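Local coordinates for YbbR family protein (Desulfitobacterium hafniense, PDB 3LYW) that is of unknown function, the chain being a fragment, probably one YbbR domain, of a longer YbbR family protein, at residues A[7-12]-A[45-50]. Residues are numbered along the deposited sequence; the frame is centred on the assembly and turned at random.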
loop_
_atom_site.group_PDB
_atom_site.type_symbol
_atom_site.label_atom_id
_atom_site.label_comp_id
_atom_site.label_asym_id
_atom_site.label_seq_id
_atom_site.Cartn_x
_atom_site.Cartn_y
_atom_site.Cartn_z
ATOM N N LEU A 7 1.631 7.899 -2.522
ATOM C CA LEU A 7 2.527 7.033 -1.768
ATOM C C LEU A 7 2.951 5.821 -2.579
ATOM O O LEU A 7 2.221 5.370 -3.471
ATOM C CB LEU A 7 1.828 6.550 -0.499
ATOM C CG LEU A 7 1.142 7.628 0.332
ATOM C CD1 LEU A 7 0.336 6.962 1.432
ATOM C CD2 LEU A 7 2.169 8.593 0.894
ATOM N N SER A 8 4.136 5.300 -2.285
ATOM C CA SER A 8 4.596 4.111 -2.975
ATOM C C SER A 8 3.950 2.936 -2.234
ATOM O O SER A 8 3.637 3.033 -1.040
ATOM C CB SER A 8 6.120 4.025 -2.932
ATOM O OG SER A 8 6.594 4.107 -1.608
ATOM N N LEU A 9 3.734 1.837 -2.948
ATOM C CA LEU A 9 3.106 0.657 -2.366
ATOM C C LEU A 9 4.141 -0.365 -1.921
ATOM O O LEU A 9 5.060 -0.695 -2.666
ATOM C CB LEU A 9 2.152 0.023 -3.383
ATOM C CG LEU A 9 1.276 -1.138 -2.890
ATOM C CD1 LEU A 9 0.450 -0.698 -1.696
ATOM C CD2 LEU A 9 0.372 -1.611 -4.014
ATOM N N ILE A 10 3.981 -0.851 -0.696
ATOM C CA ILE A 10 4.894 -1.820 -0.103
ATOM C C ILE A 10 4.185 -3.121 0.238
ATOM O O ILE A 10 3.034 -3.116 0.681
ATOM C CB ILE A 10 5.515 -1.260 1.188
ATOM C CG1 ILE A 10 6.381 -0.050 0.847
ATOM C CG2 ILE A 10 6.332 -2.334 1.895
ATOM C CD1 ILE A 10 7.400 -0.324 -0.244
ATOM N N ALA A 11 4.867 -4.238 0.023
ATOM C CA ALA A 11 4.255 -5.518 0.336
ATOM C C ALA A 11 4.718 -5.984 1.709
ATOM O O ALA A 11 5.903 -5.935 2.006
ATOM C CB ALA A 11 4.631 -6.539 -0.713
ATOM N N LYS A 12 3.782 -6.423 2.543
ATOM C CA LYS A 12 4.132 -6.928 3.865
ATOM C C LYS A 12 3.863 -8.435 3.939
ATOM O O LYS A 12 2.990 -8.967 3.248
ATOM C CB LYS A 12 3.327 -6.205 4.942
ATOM C CG LYS A 12 3.499 -4.703 4.952
ATOM C CD LYS A 12 4.889 -4.276 5.419
ATOM C CE LYS A 12 4.965 -2.755 5.560
ATOM N NZ LYS A 12 6.309 -2.288 5.993
ATOM N N ALA A 45 1.846 2.960 1.510
ATOM C CA ALA A 45 0.581 2.262 1.397
ATOM C C ALA A 45 1.096 0.834 1.394
ATOM O O ALA A 45 2.262 0.606 1.076
ATOM C CB ALA A 45 -0.093 2.585 0.072
ATOM N N TYR A 46 0.259 -0.136 1.730
ATOM C CA TYR A 46 0.750 -1.504 1.733
ATOM C C TYR A 46 -0.299 -2.540 1.382
ATOM O O TYR A 46 -1.501 -2.271 1.437
ATOM C CB TYR A 46 1.339 -1.842 3.111
ATOM C CG TYR A 46 0.313 -1.936 4.221
ATOM C CD1 TYR A 46 -0.383 -3.119 4.465
ATOM C CD2 TYR A 46 0.016 -0.827 5.003
ATOM C CE1 TYR A 46 -1.355 -3.189 5.463
ATOM C CE2 TYR A 46 -0.945 -0.887 6.003
ATOM C CZ TYR A 46 -1.624 -2.065 6.225
ATOM O OH TYR A 46 -2.578 -2.115 7.203
ATOM N N VAL A 47 0.187 -3.709 0.981
ATOM C CA VAL A 47 -0.656 -4.856 0.707
ATOM C C VAL A 47 -0.096 -5.932 1.632
ATOM O O VAL A 47 1.116 -6.030 1.823
ATOM C CB VAL A 47 -0.581 -5.310 -0.763
ATOM C CG1 VAL A 47 -1.315 -4.318 -1.629
ATOM C CG2 VAL A 47 0.884 -5.443 -1.218
ATOM N N ASP A 48 -0.986 -6.714 2.227
ATOM C CA ASP A 48 -0.580 -7.757 3.158
ATOM C C ASP A 48 -0.702 -9.116 2.474
ATOM O O ASP A 48 -1.806 -9.607 2.240
ATOM C CB ASP A 48 -1.476 -7.703 4.402
ATOM C CG ASP A 48 -0.934 -8.531 5.547
ATOM O OD1 ASP A 48 0.042 -9.280 5.331
ATOM O OD2 ASP A 48 -1.485 -8.433 6.662
ATOM N N LEU A 49 0.440 -9.724 2.164
ATOM C CA LEU A 49 0.467 -11.022 1.488
ATOM C C LEU A 49 0.476 -12.198 2.450
ATOM O O LEU A 49 0.738 -13.330 2.058
ATOM C CB LEU A 49 1.697 -11.109 0.573
ATOM C CG LEU A 49 1.560 -10.465 -0.815
ATOM C CD1 LEU A 49 0.949 -9.100 -0.692
ATOM C CD2 LEU A 49 2.937 -10.365 -1.484
ATOM N N SER A 50 0.195 -11.931 3.717
ATOM C CA SER A 50 0.191 -12.993 4.711
ATOM C C SER A 50 -0.578 -14.209 4.220
ATOM O O SER A 50 -1.704 -14.093 3.748
ATOM C CB SER A 50 -0.427 -12.499 6.021
ATOM O OG SER A 50 0.336 -11.456 6.597
#
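Ala45, Lys12 and Val47, the three residues with most surface buried here, exemplify how a parallel strand pair combines a backbone ladder with two unlike faces. The axes of strand segments 7-12 and 45-48 diverge by 25°, and five hydrogen bonds join the two chains. Ala45 gives its N-H to Ser8 O in an almost straight bond (3.1 Å, 176°), and its carbonyl takes the N-H of Ile10. Val47 repeats the pattern, its N donating to Ile10 O while Val47 O accepts from Lys12 N at 2.8 Å; finally Leu49 N reaches Lys12 O, carrying the ladder past the end of strand 44-48. On the apolar face, Leu9 has CG anti to its N (chi1 -173°), which leans CD1 over the opposite strand to meet Ala45 CB at 3.8 Å, while Leu9 CD2 lies 4.0 Å from Val47 CG1, the two side chains crossing nearly at right angles. Val47 CG2 turns instead to Ala11 CB, 3.9 Å away. On the other face Lys12 CG, anti to the carbonyl carbon, lies 4.0 Å from Tyr46 CB, and a bend at chi2 redirects the rest of the chain. At the end of the strand, Asp48 OD1 accepts from Ser50 N, an Asx turn, and from Ser50 OG, both on one face of the carboxylate. Strand 4-12 also pairs with strand 26-33, and strand 44-48 with 55-63; Val61, Tyr59 and Val79 of strands 55-63 and 69-85 pack against the apolar face.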